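Local coordinates for argininosuccinate lyase (Chelativorans sp., PDB 6RXA), which acts as an EDDS lyase, a carbon-nitrogen lyase of the aspartase/fumarase group, and probably also cleaves argininosuccinate to fumarate and arginine, at residues A93-K96 and R97-S101; I108-R112 and N113-N117; N404-G407 and L408-Q412. The protein carries 2 engineered substitutions. One frame throughout, in Å; residues are numbered along the deposited sequence.

Interaction 1: A93-K96 and R97-S101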
loop_
_atom_site.group_PDB
_atom_site.type_symbol
_atom_site.label_atom_id
_atom_site.label_comp_id
_atom_site.label_asym_id
_atom_site.label_seq_id
_atom_site.Cartn_x
_atom_site.Cartn_y
_atom_site.Cartn_z
ATOM N N ALA A 93 32.070 6.077 -22.654
ATOM C CA ALA A 93 33.489 6.355 -22.450
ATOM C C ALA A 93 34.346 5.165 -22.856
ATOM O O ALA A 93 35.421 5.337 -23.446
ATOM C CB ALA A 93 33.747 6.766 -21.002
ATOM N N ALA A 94 33.887 3.946 -22.563
ATOM C CA ALA A 94 34.572 2.764 -23.058
ATOM C C ALA A 94 34.556 2.722 -24.584
ATOM O O ALA A 94 35.538 2.322 -25.208
ATOM C CB ALA A 94 33.936 1.501 -22.478
ATOM N N LEU A 95 33.442 3.123 -25.202
ATOM C CA LEU A 95 33.401 3.183 -26.660
ATOM C C LEU A 95 34.431 4.179 -27.195
ATOM O O LEU A 95 35.141 3.883 -28.161
ATOM C CB LEU A 95 31.991 3.538 -27.131
ATOM C CG LEU A 95 31.770 3.440 -28.643
ATOM C CD1 LEU A 95 31.823 2.006 -29.151
ATOM C CD2 LEU A 95 30.432 4.084 -28.975
ATOM N N LYS A 96 34.540 5.354 -26.568
ATOM C CA LYS A 96 35.541 6.339 -26.975
ATOM C C LYS A 96 36.948 5.783 -26.833
ATOM O O LYS A 96 37.802 6.013 -27.698
ATOM C CB LYS A 96 35.370 7.598 -26.126
ATOM C CG LYS A 96 36.392 8.708 -26.350
ATOM C CD LYS A 96 36.078 9.920 -25.445
ATOM C CE LYS A 96 36.379 9.629 -23.974
ATOM N NZ LYS A 96 35.643 10.538 -23.040
ATOM N N ARG A 97 37.222 5.057 -25.743
ATOM C CA ARG A 97 38.549 4.462 -25.592
ATOM C C ARG A 97 38.805 3.400 -26.654
ATOM O O ARG A 97 39.959 3.162 -27.029
ATOM C CB ARG A 97 38.736 3.873 -24.196
ATOM C CG ARG A 97 38.820 4.930 -23.109
ATOM C CD ARG A 97 39.210 4.326 -21.770
ATOM N NE ARG A 97 38.177 3.442 -21.225
ATOM C CZ ARG A 97 37.181 3.855 -20.443
ATOM N NH1 ARG A 97 37.062 5.137 -20.127
ATOM N NH2 ARG A 97 36.298 2.983 -19.993
ATOM N N THR A 98 37.734 2.782 -27.172
ATOM C CA THR A 98 37.871 1.681 -28.123
ATOM C C THR A 98 38.027 2.176 -29.558
ATOM O O THR A 98 38.857 1.640 -30.306
ATOM C CB THR A 98 36.658 0.753 -27.993
ATOM O OG1 THR A 98 36.605 0.220 -26.661
ATOM C CG2 THR A 98 36.737 -0.403 -28.990
ATOM N N ILE A 99 37.248 3.171 -29.974
ATOM C CA ILE A 99 37.199 3.582 -31.374
ATOM C C ILE A 99 37.586 5.034 -31.596
ATOM O O ILE A 99 37.669 5.461 -32.756
ATOM C CB ILE A 99 35.818 3.308 -32.007
ATOM C CG1 ILE A 99 34.752 4.197 -31.350
ATOM C CG2 ILE A 99 35.470 1.843 -31.882
ATOM C CD1 ILE A 99 33.403 4.108 -32.020
ATOM N N GLY A 100 37.780 5.816 -30.549
ATOM C CA GLY A 100 38.104 7.217 -30.700
ATOM C C GLY A 100 36.910 8.121 -30.487
ATOM O O GLY A 100 35.807 7.695 -30.125
ATOM N N SER A 101 37.141 9.412 -30.749
ATOM C CA SER A 101 36.180 10.440 -30.379
ATOM C C SER A 101 34.859 10.345 -31.138
ATOM O O SER A 101 33.852 10.867 -30.649
ATOM C CB SER A 101 36.807 11.818 -30.579
ATOM O OG SER A 101 37.160 12.002 -31.941
#

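Interaction 2: I108-R112 and N113-N117. With FMT (formic acid), chain B; FMT (formic acid), chain D; FMT (formic acid), chain C.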
loop_
_atom_site.group_PDB
_atom_site.type_symbol
_atom_site.label_atom_id
_atom_site.label_comp_id
_atom_site.label_asym_id
_atom_site.label_seq_id
_atom_site.Cartn_x
_atom_site.Cartn_y
_atom_site.Cartn_z
ATOM N N ILE A 108 24.173 12.060 -30.618
ATOM C CA ILE A 108 23.527 13.179 -31.297
ATOM C C ILE A 108 22.016 12.993 -31.291
ATOM O O ILE A 108 21.494 11.939 -31.682
ATOM C CB ILE A 108 24.084 13.326 -32.722
ATOM C CG1 ILE A 108 25.511 13.876 -32.677
ATOM C CG2 ILE A 108 23.171 14.230 -33.541
ATOM C CD1 ILE A 108 26.245 13.801 -34.024
ATOM N N GLY A 109 21.300 14.024 -30.855
ATOM C CA GLY A 109 19.851 13.999 -30.863
ATOM C C GLY A 109 19.198 13.129 -29.810
ATOM O O GLY A 109 18.004 12.856 -29.910
ATOM N N ARG A 110 19.935 12.716 -28.779
ATOM C CA ARG A 110 19.465 11.731 -27.812
ATOM C C ARG A 110 19.890 12.151 -26.414
ATOM O O ARG A 110 20.721 13.042 -26.230
ATOM C CB ARG A 110 20.054 10.350 -28.166
ATOM C CG ARG A 110 19.508 9.184 -27.405
ATOM C CD ARG A 110 20.119 7.895 -27.936
ATOM N NE ARG A 110 21.557 7.797 -27.714
ATOM C CZ ARG A 110 22.225 6.653 -27.816
ATOM N NH1 ARG A 110 21.567 5.545 -28.117
ATOM N NH2 ARG A 110 23.528 6.604 -27.591
ATOM N N SER A 111 19.297 11.497 -25.418
ATOM C CA SER A 111 19.603 11.733 -24.019
ATOM C C SER A 111 19.623 10.399 -23.298
ATOM O O SER A 111 19.064 9.407 -23.774
ATOM C CB SER A 111 18.515 12.642 -23.414
ATOM O OG SER A 111 18.561 12.755 -22.000
ATOM N N ARG A 112 20.216 10.384 -22.105
ATOM C CA ARG A 112 19.957 9.249 -21.227
ATOM C C ARG A 112 18.469 9.118 -20.893
ATOM O O ARG A 112 18.008 8.014 -20.575
ATOM C CB ARG A 112 20.779 9.343 -19.938
ATOM C CG ARG A 112 22.266 9.026 -20.142
ATOM C CD ARG A 112 23.048 9.076 -18.826
ATOM N NE ARG A 112 22.988 10.400 -18.203
ATOM C CZ ARG A 112 23.565 10.723 -17.049
ATOM N NH1 ARG A 112 24.251 9.822 -16.371
ATOM N NH2 ARG A 112 23.444 11.951 -16.568
ATOM N N ASN A 113 17.698 10.211 -20.973
ATOM C CA ASN A 113 16.310 10.177 -20.527
ATOM C C ASN A 113 15.429 9.370 -21.471
ATOM O O ASN A 113 14.635 8.536 -21.014
ATOM C CB ASN A 113 15.758 11.597 -20.358
ATOM C CG ASN A 113 16.498 12.387 -19.294
ATOM O OD1 ASN A 113 17.231 11.828 -18.474
ATOM N ND2 ASN A 113 16.312 13.701 -19.305
ATOM N N ASP A 114 15.514 9.625 -22.789
ATOM C CA ASP A 114 14.708 8.830 -23.718
ATOM C C ASP A 114 15.276 7.427 -23.897
ATOM O O ASP A 114 14.508 6.466 -24.027
ATOM C CB ASP A 114 14.389 9.574 -25.020
ATOM C CG ASP A 114 15.587 9.924 -25.864
ATOM O OD1 ASP A 114 16.725 10.014 -25.359
ATOM O OD2 ASP A 114 15.349 10.173 -27.078
ATOM N N LEU A 115 16.603 7.288 -23.843
ATOM C CA LEU A 115 17.230 5.970 -23.846
ATOM C C LEU A 115 16.707 5.115 -22.696
ATOM O O LEU A 115 16.313 3.955 -22.894
ATOM C CB LEU A 115 18.753 6.120 -23.732
ATOM C CG LEU A 115 19.544 4.844 -23.425
ATOM C CD1 LEU A 115 19.493 3.881 -24.603
ATOM C CD2 LEU A 115 20.993 5.177 -23.083
ATOM N N ALA A 116 16.711 5.668 -21.483
ATOM C CA ALA A 116 16.284 4.914 -20.308
ATOM C C ALA A 116 14.826 4.498 -20.426
ATOM O O ALA A 116 14.480 3.348 -20.145
ATOM C CB ALA A 116 16.509 5.737 -19.038
ATOM N N ASN A 117 13.953 5.426 -20.826
ATOM C CA ASN A 117 12.532 5.101 -20.925
ATOM C C ASN A 117 12.315 4.009 -21.965
ATOM O O ASN A 117 11.551 3.060 -21.731
ATOM C CB ASN A 117 11.732 6.361 -21.277
ATOM C CG ASN A 117 10.238 6.239 -20.963
ATOM O OD1 ASN A 117 9.456 5.711 -21.760
ATOM N ND2 ASN A 117 9.825 6.792 -19.823
HETATM C C FMT B . 20.279 13.273 -19.356
HETATM O O1 FMT B . 20.079 14.229 -20.091
HETATM O O2 FMT B . 21.201 13.286 -18.549
HETATM C C FMT D . 24.828 10.616 -12.834
HETATM O O1 FMT D . 25.020 11.095 -13.956
HETATM O O2 FMT D . 24.211 9.562 -12.667
HETATM C C FMT C . 18.637 15.537 -17.121
HETATM O O1 FMT C . 19.203 16.558 -16.702
HETATM O O2 FMT C . 17.414 15.481 -17.345
HETATM O O HOH W 1 16.549 10.509 -29.525
#

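Interaction 3: N404-G407 and L408-Q412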
loop_
_atom_site.group_PDB
_atom_site.type_symbol
_atom_site.label_atom_id
_atom_site.label_comp_id
_atom_site.label_asym_id
_atom_site.label_seq_id
_atom_site.Cartn_x
_atom_site.Cartn_y
_atom_site.Cartn_z
ATOM N N ASN A 404 -28.377 -37.143 3.361
ATOM C CA ASN A 404 -28.918 -38.140 2.443
ATOM C C ASN A 404 -29.801 -39.166 3.137
ATOM O O ASN A 404 -30.397 -40.011 2.455
ATOM C CB ASN A 404 -27.790 -38.816 1.657
ATOM C CG ASN A 404 -26.749 -39.477 2.545
ATOM O OD1 ASN A 404 -26.645 -39.203 3.742
ATOM N ND2 ASN A 404 -25.939 -40.338 1.936
ATOM N N LYS A 405 -29.903 -39.104 4.466
ATOM C CA LYS A 405 -30.815 -39.929 5.244
ATOM C C LYS A 405 -32.049 -39.161 5.710
ATOM O O LYS A 405 -32.887 -39.727 6.417
ATOM C CB LYS A 405 -30.091 -40.496 6.468
ATOM C CG LYS A 405 -28.877 -41.349 6.153
ATOM C CD LYS A 405 -29.225 -42.502 5.235
ATOM C CE LYS A 405 -28.060 -43.466 5.113
ATOM N NZ LYS A 405 -28.312 -44.495 4.072
ATOM N N ILE A 406 -32.168 -37.883 5.346
ATOM C CA ILE A 406 -33.392 -37.135 5.616
ATOM C C ILE A 406 -34.524 -37.706 4.775
ATOM O O ILE A 406 -34.370 -37.928 3.567
ATOM C CB ILE A 406 -33.187 -35.642 5.317
ATOM C CG1 ILE A 406 -32.162 -35.035 6.278
ATOM C CG2 ILE A 406 -34.525 -34.900 5.367
ATOM C CD1 ILE A 406 -31.752 -33.625 5.903
ATOM N N GLY A 407 -35.673 -37.930 5.408
ATOM C CA GLY A 407 -36.808 -38.516 4.724
ATOM C C GLY A 407 -38.117 -37.787 4.950
ATOM O O GLY A 407 -38.143 -36.671 5.474
ATOM N N LEU A 408 -39.220 -38.432 4.571
ATOM C CA LEU A 408 -40.520 -37.775 4.636
ATOM C C LEU A 408 -40.897 -37.424 6.070
ATOM O O LEU A 408 -41.437 -36.341 6.323
ATOM C CB LEU A 408 -41.570 -38.680 3.993
ATOM C CG LEU A 408 -42.973 -38.115 3.788
ATOM C CD1 LEU A 408 -42.976 -36.889 2.912
ATOM C CD2 LEU A 408 -43.851 -39.222 3.182
ATOM N N ASP A 409 -40.598 -38.307 7.029
ATOM C CA ASP A 409 -41.000 -38.058 8.413
ATOM C C ASP A 409 -40.364 -36.781 8.954
ATOM O O ASP A 409 -41.046 -35.928 9.529
ATOM C CB ASP A 409 -40.649 -39.257 9.297
ATOM C CG ASP A 409 -41.578 -40.446 9.077
ATOM O OD1 ASP A 409 -42.667 -40.260 8.493
ATOM O OD2 ASP A 409 -41.223 -41.569 9.497
ATOM N N LEU A 410 -39.053 -36.625 8.772
ATOM C CA LEU A 410 -38.371 -35.448 9.300
ATOM C C LEU A 410 -38.871 -34.169 8.634
ATOM O O LEU A 410 -39.014 -33.133 9.295
ATOM C CB LEU A 410 -36.865 -35.614 9.112
ATOM C CG LEU A 410 -35.990 -34.612 9.853
ATOM C CD1 LEU A 410 -36.141 -34.771 11.343
ATOM C CD2 LEU A 410 -34.536 -34.778 9.467
ATOM N N VAL A 411 -39.153 -34.220 7.331
ATOM C CA VAL A 411 -39.636 -33.028 6.637
ATOM C C VAL A 411 -41.037 -32.661 7.110
ATOM O O VAL A 411 -41.362 -31.477 7.263
ATOM C CB VAL A 411 -39.605 -33.241 5.115
ATOM C CG1 VAL A 411 -40.371 -32.127 4.400
ATOM C CG2 VAL A 411 -38.172 -33.338 4.625
ATOM N N GLN A 412 -41.903 -33.657 7.307
ATOM C CA GLN A 412 -43.252 -33.347 7.763
ATOM C C GLN A 412 -43.226 -32.776 9.175
ATOM O O GLN A 412 -43.946 -31.815 9.474
ATOM C CB GLN A 412 -44.146 -34.585 7.697
ATOM C CG GLN A 412 -44.415 -35.111 6.289
ATOM C CD GLN A 412 -45.186 -34.137 5.406
ATOM O OE1 GLN A 412 -46.020 -33.362 5.878
ATOM N NE2 GLN A 412 -44.906 -34.179 4.109
HETATM O O HOH W 2 -37.246 -39.000 8.043
#

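Interaction 1: A93-K96 and R97-S101
The closing turn of helix 88-99 is built from the carbonyls of Ala93 to Lys96 and the amide groups of Arg97 to Gly100. Arg97 N reaches Ala93 O at 2.9 Å, and Ile99 N meets Leu95 O almost in line with the C=O. The last bond, Gly100 N to Lys96 O at 2.9 Å, is more bent; Gly100 then leaves the helix with a positive phi of 101°. Thr98 approaches Ala94 O with two donors, a weak one from N and a shorter one from OG1 at 2.8 Å. With OG1 beside the backbone N (chi1 -61°), the hydroxyl folds back onto its own helix. A valine here would probably leave Ala94 O without the bond from the hydroxyl. The Arg97 guanidinium lays one face over Ala93 O and Ala94 CA, the latter 3.5 Å from NH2. One residue on from Thr98, Ile99 CD1 touches Leu95 CG at 3.8 Å. Ala93 and Arg97 meet Ala8 and Val5 of the second subunit, while within the chain Ala94 and Leu95 pack against Val75 of helix 62-79, which Thr98 also touches, at Gln74 and Val75.

Interaction 2: I108-R112 and N113-N117
Ser111 OG receives Asn113 N at 2.9 Å in a nearly straight bond (172°) and donates weakly to O1 of formate B at 2.8 Å. Arg112 turns the edge of its guanidinium to two formates, one oxygen of each lying near its plane. Arg112 NH1 holds O1 of formate D at 2.8 Å and NH2 shares that oxygen. Arg112 NH2 also reaches O2 of formate B at 3.3 Å, where NE adds a weak bond. Asn113 ND2 donates to O2 of formate C at 2.9 Å and has a second acceptor in Ala202 O. The formates, probably from the crystallisation liquor, are bound in turn by Ser280, Ser281, Lys286 and Asn288 of the second subunit and Thr158 of the third.

Behind this shell, Ser111 is the N-cap of helix 112-147 and forms a capping box with Asp114. Asp114 OD1 takes Ser111 N at 3.0 Å on its syn side; a chi1 of 63° swings the carboxylate back over the helix start. Asp114 OD2 accepts from Gly199 N and from a water at 2.7 Å that also bonds Gly109 O. Leu115 N to Ser111 O opens the helical bonding.

A guanidinium edge, a serine hydroxyl and an asparagine carboxamide N-H gathered at a helix N-terminus suit carboxylates, consistent with the succinate and fumarate seen at Ser111, Arg112 and Asn113 in this protein.

Interaction 3: N404-G407 and L408-Q412
Leu410 leans back from the first turn of helix 408-419 onto Ile406, in the loop just before it. Leu410 CB lies 4.0 Å from Gly407 O. With CG anti to the backbone N (chi1 -168°), the chain runs on from there to bring one methyl, CD2, against the isoleucine. Leu410 CD2 meets both branches of that side chain, Ile406 CG1 at 4.0 Å and Ile406 CG2 at 4.1 Å, as the two side chains pass at a slant. Ile406 CG2 has a further neighbour in Val411 CG2, also at 4.0 Å, and here the side chains cross at about a right angle. One methyl branch of Ile406 is therefore touched by two successive residues of the helix.

Val411 CG2 also lies close to the backbone, 3.4 Å from Gly407 O. That carbonyl of Gly407 accepts Val411 N at 3.2 Å, with the donor in the carbonyl plane and an N-H...O angle of 161°, the first i to i+4 bond of the helix. Gly407 stands at the N-cap position yet has no side chain to offer the early amides. A water serves Leu410 N instead, accepting from it at 3.1 Å and, weakly, from Gly407 N, and so bridges the loop to the helix start. Gln412 N to Leu408 O continues the helical bonding.

The contact combines apolar packing with the first backbone bond at the start of helix 408-419, in the C-terminal part of the chain, away from the binding sites. Ile406 packs on Val392 of helix 382-399 and on Leu434 of helix 427-434, Leu410 covers Thr395 and Ala396 of the first of these helices, and Leu408 and Val411 meet Ile430 of the second.

How the interactions relate
Interactions 1 and 2 follow one another in the chain: the first closes helix 88-99, the second starts helix 112-147. Their centres are about 19 Å apart and their nearest atoms about 7 Å, without touching. Both meet the second subunit, but interaction 2 carries the ligand-binding residues; the side chain of Ala93 in interaction 1 lies about 11 Å from that of Arg112. Interaction 3 starts another helix on the opposite side of the chain's centre, with its own centre about 78 Å from that of interaction 2 and about 91 Å from that of interaction 1. Interactions 2 and 3 thus both lie at helix starts, one at the ligand site and the other far from it.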